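Local coordinates for protein group II chitinase (Ostrinia furnacalis, PDB 6JAV) that probably hydrolyses internal glycosidic bonds of chitin, as an insect endochitinase of glycoside hydrolase family 18, here represented by its first catalytic domain, at residues A149-V152 with H153-A157; V183-L186 with A187-D191; Y288-C291 with D292-N296; C357-G360 with K361-L365. One frame throughout, in Å; residues are numbered along the deposited sequence.

The four contacts, each local within its own helix or turn, form two pairs on opposite sides of the chain's centre. Contacts 1 and 2 lie on neighbouring helices that meet by apolar packing: CD1 of L189 reaches CA of H153 at 3.6 Å, and CD2 of L186 reaches CG2 of V152 at 3.8 Å. Contacts 3 and 4 are joined through a disulfide, C291 SG to C357 SG at 2.0 Å. The centres of contacts 1 and 3 stand 44 Å apart. Contact 3 is linked to the inhibitor pocket only indirectly: the side chain of E289 is about 8 Å from the ligand and does not line the pocket, whereas F284, just before this helix, does.

Contact 1: residues A149-V152 with H153-A157; sequences ADLV and HELSA
The carboxylate of E154 and the carbonyl of D150 meet face-on: D150 O sits above the flat group, nearest its central carbon, at 3.1 Å from E154 CD. The side chain is laid over this carbonyl by its first torsion (chi1 -67°), which puts CG anti to the carbonyl carbon of E154, and CG itself is 3.2 Å from D150 O. At the rim of the group, OE2 brushes CB of D150, while OE1 is turned to a salt bridge with R104 of helix 101-118. The positive charge of R104 pairs with the E154 carboxylate and probably offsets its closeness to that of D150, whose OD1 lies 5.0 Å from E154 OE2. The other flat group, the H153 ring, has D150 O at an oblique angle, and its CB touches the same oxygen.

On the buried side, L155 reaches back to L151, and the two side chains cross obliquely with CG of L151 3.9 Å from CD1 of L155. L151 packs on F107 and L155 on V108, both of helix 101-118. Next to them V152 rests on L186 of helix 183-189 and on L125 of strand 122-126. Four backbone bonds hold the turn, the N-H of each of H153, E154, L155 and S156 donating to the carbonyl oxygen four residues earlier; S156 N to V152 O measures 2.9 Å.

This is one continuous alpha-helix, amphipathic, with its charged groups toward the surface and its aliphatic ones inward. It links strands 122-126 and 165-170 as the helix of a beta-alpha-beta unit in the TIM barrel of family 18.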
# COMPACT_ATOMS: atom_id res chain seq x y z
N ALA A 149 17.67 10.09 1.00
CA ALA A 149 18.58 9.37 0.11
C ALA A 149 19.81 8.88 0.85
O ALA A 149 20.27 7.76 0.62
CB ALA A 149 18.98 10.30 -1.05
N ASP A 150 20.33 9.70 1.78
CA ASP A 150 21.49 9.27 2.56
C ASP A 150 21.11 8.18 3.55
O ASP A 150 21.90 7.25 3.77
CB ASP A 150 22.14 10.46 3.28
CG ASP A 150 22.89 11.37 2.31
OD1 ASP A 150 23.29 10.91 1.21
OD2 ASP A 150 23.09 12.56 2.66
N LEU A 151 19.91 8.27 4.15
CA LEU A 151 19.43 7.18 5.01
C LEU A 151 19.36 5.87 4.22
O LEU A 151 19.81 4.81 4.69
CB LEU A 151 18.07 7.52 5.61
CG LEU A 151 17.54 6.41 6.56
CD1 LEU A 151 18.29 6.45 7.88
CD2 LEU A 151 16.05 6.57 6.79
N VAL A 152 18.81 5.92 3.01
CA VAL A 152 18.73 4.73 2.16
C VAL A 152 20.12 4.19 1.85
O VAL A 152 20.35 2.97 1.93
CB VAL A 152 17.92 5.04 0.90
CG1 VAL A 152 18.03 3.90 -0.10
CG2 VAL A 152 16.45 5.18 1.27
N HIS A 153 21.08 5.08 1.53
CA HIS A 153 22.43 4.60 1.28
C HIS A 153 23.02 3.94 2.52
O HIS A 153 23.61 2.85 2.44
CB HIS A 153 23.34 5.74 0.84
CG HIS A 153 24.76 5.30 0.89
ND1 HIS A 153 25.66 5.79 1.81
CD2 HIS A 153 25.39 4.29 0.24
CE1 HIS A 153 26.81 5.13 1.68
NE2 HIS A 153 26.67 4.23 0.72
N GLU A 154 22.86 4.57 3.69
CA GLU A 154 23.50 4.06 4.90
C GLU A 154 22.87 2.74 5.33
O GLU A 154 23.58 1.83 5.81
CB GLU A 154 23.44 5.12 5.99
CG GLU A 154 24.34 6.32 5.60
CD GLU A 154 23.92 7.66 6.14
OE1 GLU A 154 23.16 7.71 7.13
OE2 GLU A 154 24.38 8.68 5.57
N LEU A 155 21.56 2.60 5.14
CA LEU A 155 20.93 1.30 5.40
C LEU A 155 21.41 0.25 4.41
O LEU A 155 21.71 -0.88 4.80
CB LEU A 155 19.40 1.44 5.30
CG LEU A 155 18.74 2.12 6.49
CD1 LEU A 155 17.30 2.53 6.14
CD2 LEU A 155 18.74 1.20 7.73
N SER A 156 21.42 0.59 3.12
CA SER A 156 21.89 -0.35 2.10
C SER A 156 23.30 -0.85 2.42
O SER A 156 23.60 -2.04 2.29
CB SER A 156 21.87 0.33 0.75
OG SER A 156 22.28 -0.60 -0.25
N ALA A 157 24.16 0.06 2.88
CA ALA A 157 25.56 -0.30 3.11
C ALA A 157 25.71 -1.33 4.22
O ALA A 157 26.69 -2.09 4.22
CB ALA A 157 26.35 0.97 3.42

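Contact 2: residues V183-L186 with A187-D191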
# COMPACT_ATOMS: atom_id res chain seq x y z
N VAL A 183 15.24 10.02 -7.08
CA VAL A 183 14.83 8.76 -7.70
C VAL A 183 16.01 7.92 -8.16
O VAL A 183 16.00 6.70 -7.92
CB VAL A 183 13.76 9.02 -8.80
CG1 VAL A 183 13.41 7.71 -9.52
CG2 VAL A 183 12.49 9.60 -8.18
N PRO A 184 17.03 8.46 -8.83
CA PRO A 184 18.16 7.58 -9.21
C PRO A 184 18.83 6.89 -8.04
O PRO A 184 19.20 5.71 -8.15
CB PRO A 184 19.12 8.53 -9.97
CG PRO A 184 18.19 9.56 -10.54
CD PRO A 184 17.16 9.80 -9.42
N VAL A 185 18.98 7.56 -6.89
CA VAL A 185 19.63 6.92 -5.76
C VAL A 185 18.76 5.79 -5.23
O VAL A 185 19.23 4.66 -4.99
CB VAL A 185 19.90 7.95 -4.66
CG1 VAL A 185 20.32 7.23 -3.37
CG2 VAL A 185 20.97 8.92 -5.12
N LEU A 186 17.47 6.07 -5.05
CA LEU A 186 16.56 5.05 -4.56
C LEU A 186 16.49 3.88 -5.52
O LEU A 186 16.51 2.72 -5.11
CB LEU A 186 15.16 5.64 -4.37
CG LEU A 186 15.05 6.84 -3.43
CD1 LEU A 186 13.58 7.12 -3.19
CD2 LEU A 186 15.77 6.58 -2.15
N ALA A 187 16.41 4.17 -6.83
CA ALA A 187 16.27 3.10 -7.81
C ALA A 187 17.50 2.21 -7.86
O ALA A 187 17.39 1.00 -8.13
CB ALA A 187 16.08 3.72 -9.19
N ARG A 188 18.68 2.78 -7.63
CA ARG A 188 19.90 1.99 -7.67
C ARG A 188 20.04 1.10 -6.43
O ARG A 188 20.52 -0.04 -6.53
CB ARG A 188 21.10 2.94 -7.81
CG ARG A 188 22.42 2.22 -7.75
CD ARG A 188 23.56 3.13 -8.20
NE ARG A 188 23.50 4.45 -7.60
CZ ARG A 188 23.95 4.74 -6.39
NH1 ARG A 188 24.50 3.80 -5.64
NH2 ARG A 188 23.86 5.97 -5.92
N LEU A 189 19.65 1.60 -5.25
CA LEU A 189 19.94 0.91 -3.99
C LEU A 189 18.83 0.01 -3.49
O LEU A 189 19.11 -1.01 -2.85
CB LEU A 189 20.28 1.94 -2.90
CG LEU A 189 21.58 2.69 -3.20
CD1 LEU A 189 21.79 3.80 -2.20
CD2 LEU A 189 22.76 1.72 -3.19
N LEU A 190 17.58 0.34 -3.76
CA LEU A 190 16.47 -0.45 -3.23
C LEU A 190 16.24 -1.73 -4.04
O LEU A 190 16.39 -1.75 -5.27
CB LEU A 190 15.18 0.38 -3.23
CG LEU A 190 15.19 1.63 -2.34
CD1 LEU A 190 13.91 2.44 -2.54
CD2 LEU A 190 15.36 1.24 -0.89
N ASP A 191 15.85 -2.79 -3.35
CA ASP A 191 15.54 -4.04 -4.05
C ASP A 191 14.20 -3.96 -4.77
O ASP A 191 14.03 -4.55 -5.85
CB ASP A 191 15.60 -5.20 -3.06
CG ASP A 191 16.99 -5.38 -2.51
OD1 ASP A 191 17.91 -5.70 -3.32
OD2 ASP A 191 17.18 -5.16 -1.31
O HOH W 1 22.12 6.13 -9.77
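V183 opens the run of i to i+4 bonds, its carbonyl oxygen taking the N-H of A187 at 2.8 Å while the methyl of A187 lies against the same oxygen. P184 follows with R188: the N-H of R188 donates to P184 O, and a water joins the two a second time. The water accepts from R188 NE at 3.1 Å, in the plane of the guanidinium at its edge, and donates weakly to P184 O. A bend in the arginine chain (chi3 47°) swings the guanidinium back, so that NH2 comes obliquely to 4.2 Å from CG2 of V185.

V185 also meets L189. The two side chains run alongside each other and point the same way, CG1 of V185 3.9 Å from CD1 of L189. L186 closes the row, with CB touching CD1 of L190 at 3.9 Å and its carbonyl oxygen receiving L190 N, plus a weak bond from L189 N at 3.3 Å.

L190 then leaves helical geometry, its psi of 145° turning the chain toward strand 192-195. K243 NZ bonds to the carbonyl oxygens of A187 and L190, placing a positive group where it would suit the helix dipole. The arrangement is that of a short alpha-helix ending just before a parallel strand of the TIM barrel.

Contact 3: residues Y288-C291 with D292-N296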
# COMPACT_ATOMS: atom_id res chain seq x y z
N TYR A 288 -14.34 -6.81 1.60
CA TYR A 288 -15.38 -7.71 2.10
C TYR A 288 -16.58 -6.97 2.69
O TYR A 288 -17.66 -7.56 2.84
CB TYR A 288 -14.80 -8.74 3.09
CG TYR A 288 -14.27 -8.20 4.39
CD1 TYR A 288 -15.13 -7.83 5.45
CD2 TYR A 288 -12.88 -8.08 4.60
CE1 TYR A 288 -14.63 -7.34 6.64
CE2 TYR A 288 -12.38 -7.59 5.79
CZ TYR A 288 -13.25 -7.21 6.81
OH TYR A 288 -12.75 -6.75 8.01
N GLU A 289 -16.41 -5.70 3.05
CA GLU A 289 -17.56 -4.87 3.41
C GLU A 289 -18.31 -4.38 2.18
O GLU A 289 -19.55 -4.36 2.16
CB GLU A 289 -17.07 -3.71 4.27
CG GLU A 289 -16.61 -4.18 5.68
CD GLU A 289 -15.92 -3.10 6.49
OE1 GLU A 289 -15.05 -2.36 5.96
OE2 GLU A 289 -16.19 -2.99 7.71
N ILE A 290 -17.57 -4.02 1.13
CA ILE A 290 -18.19 -3.51 -0.10
C ILE A 290 -18.97 -4.62 -0.80
O ILE A 290 -20.12 -4.42 -1.23
CB ILE A 290 -17.09 -2.94 -1.02
CG1 ILE A 290 -16.46 -1.71 -0.37
CG2 ILE A 290 -17.67 -2.61 -2.41
CD1 ILE A 290 -15.18 -1.25 -1.10
N CYS A 291 -18.36 -5.80 -0.96
CA CYS A 291 -19.04 -6.85 -1.70
C CYS A 291 -20.32 -7.29 -1.00
O CYS A 291 -21.31 -7.62 -1.68
CB CYS A 291 -18.08 -8.01 -2.03
SG CYS A 291 -17.42 -8.93 -0.61
N ASP A 292 -20.35 -7.26 0.33
CA ASP A 292 -21.57 -7.59 1.05
C ASP A 292 -22.65 -6.55 0.81
O ASP A 292 -23.84 -6.89 0.68
CB ASP A 292 -21.28 -7.70 2.55
CG ASP A 292 -22.54 -8.10 3.35
OD1 ASP A 292 -23.09 -9.16 3.04
OD2 ASP A 292 -22.93 -7.37 4.28
N ARG A 293 -22.28 -5.27 0.77
CA ARG A 293 -23.27 -4.23 0.47
C ARG A 293 -23.89 -4.44 -0.90
O ARG A 293 -25.11 -4.27 -1.08
CB ARG A 293 -22.61 -2.86 0.55
CG ARG A 293 -22.48 -2.37 1.98
CD ARG A 293 -21.30 -1.42 2.18
NE ARG A 293 -21.29 -0.85 3.53
CZ ARG A 293 -20.93 -1.51 4.64
NH1 ARG A 293 -20.54 -2.78 4.60
NH2 ARG A 293 -20.96 -0.88 5.81
N ILE A 294 -23.08 -4.82 -1.88
CA ILE A 294 -23.58 -5.07 -3.23
C ILE A 294 -24.43 -6.34 -3.26
O ILE A 294 -25.53 -6.36 -3.83
CB ILE A 294 -22.40 -5.14 -4.21
CG1 ILE A 294 -21.72 -3.76 -4.28
CG2 ILE A 294 -22.86 -5.63 -5.57
CD1 ILE A 294 -20.33 -3.78 -4.94
N ARG A 295 -23.94 -7.43 -2.66
CA ARG A 295 -24.63 -8.71 -2.77
C ARG A 295 -25.93 -8.73 -1.96
O ARG A 295 -26.95 -9.28 -2.43
CB ARG A 295 -23.69 -9.84 -2.31
CG ARG A 295 -24.32 -11.22 -2.27
CD ARG A 295 -23.30 -12.31 -1.80
NE ARG A 295 -23.99 -13.57 -1.52
CZ ARG A 295 -24.14 -14.14 -0.32
NH1 ARG A 295 -23.61 -13.60 0.80
NH2 ARG A 295 -24.82 -15.28 -0.23
N ASN A 296 -25.93 -8.14 -0.77
CA ASN A 296 -27.02 -8.35 0.18
C ASN A 296 -27.77 -7.10 0.60
O ASN A 296 -28.82 -7.22 1.25
CB ASN A 296 -26.49 -9.07 1.44
CG ASN A 296 -25.95 -10.44 1.12
OD1 ASN A 296 -24.83 -10.79 1.49
ND2 ASN A 296 -26.74 -11.22 0.42
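E289 and R293 are one helical turn apart, and from E289 O onward the backbone keeps the i to i+4 pattern: R293 N donates to E289 O at 3.2 Å, I294 N to I290 O, and R295 N to C291 O at 2.8 Å. D292 N stands outside the series, 3.7 Å from Y288 O, which instead takes a weak bond from R356 NH1. E289 O takes a second bond from its own partner's side chain. R293 runs extended from CG to NE and turns back at its end, bringing NH1 to 3.1 Å from E289 O. This donor stands 50° out of the carbonyl plane, on the face opposite to R293 N, so two N-H groups of one residue grip one oxygen from both sides.

I290 and I294 lie side by side and point the same way, CG2 of I290 against CD1 of I294 at 3.9 Å. C291 holds SG between its backbone N and carbonyl carbon (chi1 64°), which directs the sulfur to its disulfide with C357 SG.

The E289 carboxylate is bound by T279 OG1 and the backbone N-H groups of Y278 and A286; D292 forms a salt bridge with R356. The helix follows strand 284-286 directly, I290 and R293 touch its L285, and I290 and I294 meet F322 in a loop.

Contact 4: residues C357-G360 with K361-L365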
# COMPACT_ATOMS: atom_id res chain seq x y z
N CYS A 357 -18.57 -13.30 0.64
CA CYS A 357 -19.32 -12.87 -0.53
C CYS A 357 -19.54 -13.97 -1.55
O CYS A 357 -20.15 -13.72 -2.59
CB CYS A 357 -18.66 -11.65 -1.18
SG CYS A 357 -18.88 -10.21 -0.09
N GLY A 358 -19.08 -15.19 -1.27
CA GLY A 358 -19.39 -16.31 -2.13
C GLY A 358 -18.67 -16.35 -3.47
O GLY A 358 -19.01 -17.18 -4.31
N GLN A 359 -17.67 -15.49 -3.69
CA GLN A 359 -16.85 -15.47 -4.90
C GLN A 359 -15.58 -16.31 -4.75
O GLN A 359 -14.73 -16.30 -5.65
CB GLN A 359 -16.50 -14.02 -5.27
CG GLN A 359 -17.71 -13.10 -5.52
CD GLN A 359 -17.52 -11.64 -5.02
OE1 GLN A 359 -16.41 -11.20 -4.70
NE2 GLN A 359 -18.63 -10.88 -4.98
N GLY A 360 -15.43 -17.02 -3.64
CA GLY A 360 -14.22 -17.73 -3.28
C GLY A 360 -13.40 -16.94 -2.26
O GLY A 360 -13.52 -15.72 -2.13
N LYS A 361 -12.56 -17.66 -1.52
CA LYS A 361 -11.65 -17.00 -0.60
C LYS A 361 -10.62 -16.17 -1.36
O LYS A 361 -10.06 -16.61 -2.37
CB LYS A 361 -10.90 -18.03 0.24
CG LYS A 361 -11.82 -18.73 1.24
CD LYS A 361 -11.07 -19.77 2.07
CE LYS A 361 -12.04 -20.48 3.02
NZ LYS A 361 -11.35 -21.53 3.83
N HIS A 362 -10.33 -14.98 -0.84
CA HIS A 362 -9.34 -14.09 -1.42
C HIS A 362 -9.61 -13.86 -2.91
O HIS A 362 -8.74 -14.11 -3.76
CB HIS A 362 -7.91 -14.61 -1.20
CG HIS A 362 -7.23 -14.04 0.01
ND1 HIS A 362 -7.04 -12.69 0.20
CD2 HIS A 362 -6.70 -14.66 1.10
CE1 HIS A 362 -6.39 -12.50 1.35
NE2 HIS A 362 -6.17 -13.68 1.91
N PRO A 363 -10.79 -13.36 -3.27
CA PRO A 363 -11.08 -13.19 -4.71
C PRO A 363 -10.15 -12.20 -5.41
O PRO A 363 -9.73 -12.44 -6.55
CB PRO A 363 -12.55 -12.73 -4.71
CG PRO A 363 -12.73 -12.05 -3.37
CD PRO A 363 -11.90 -12.88 -2.42
N LEU A 364 -9.84 -11.08 -4.77
CA LEU A 364 -8.97 -10.11 -5.44
C LEU A 364 -7.55 -10.62 -5.55
O LEU A 364 -6.92 -10.54 -6.62
CB LEU A 364 -9.01 -8.77 -4.71
CG LEU A 364 -10.37 -8.06 -4.60
CD1 LEU A 364 -10.22 -6.64 -3.99
CD2 LEU A 364 -11.11 -7.99 -5.93
N LEU A 365 -7.01 -11.14 -4.46
CA LEU A 365 -5.63 -11.61 -4.47
C LEU A 365 -5.45 -12.82 -5.37
O LEU A 365 -4.46 -12.92 -6.10
CB LEU A 365 -5.17 -11.87 -3.04
CG LEU A 365 -3.70 -12.19 -2.81
CD1 LEU A 365 -2.77 -11.16 -3.50
CD2 LEU A 365 -3.45 -12.24 -1.30
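Van der Waals contact dominates between G360 and P363, whose ring atom CD lies 3.3 Å from G360 O. Q359 also meets the proline ring: its side chain crosses that of P363 at a slant, and OE1 comes to 4.0 Å from P363 CG. A bend at chi2 (143°) brings this amide end round to the ring.

The polar grip comes from elsewhere in the chain. Q359 OE1 bonds to Y287 OH, whose side chain also packs on P363, and G360 N bonds to N355 OD1. At the start of the helix, where H362 holds the N-cap position, D351 does most of the work: OD1 takes L364 N, and OD2 takes both L365 N and H362 ND1. A third kind of contact lies within 361-365, where CD2 of L365 rests 3.8 Å above one face of the H362 ring, toward its rim.

The turn depends on backbone angles open to glycine at G360, phi 100° and psi 157°, where a CB would press on the carbonyl oxygen of Q359. The chemistry implies an apolar proline contact bordered by polar groups, several of them bonded to Y287, N355 and D351. D351 would interact favourably with the positive end of the helix dipole, and might favour a protonated H362.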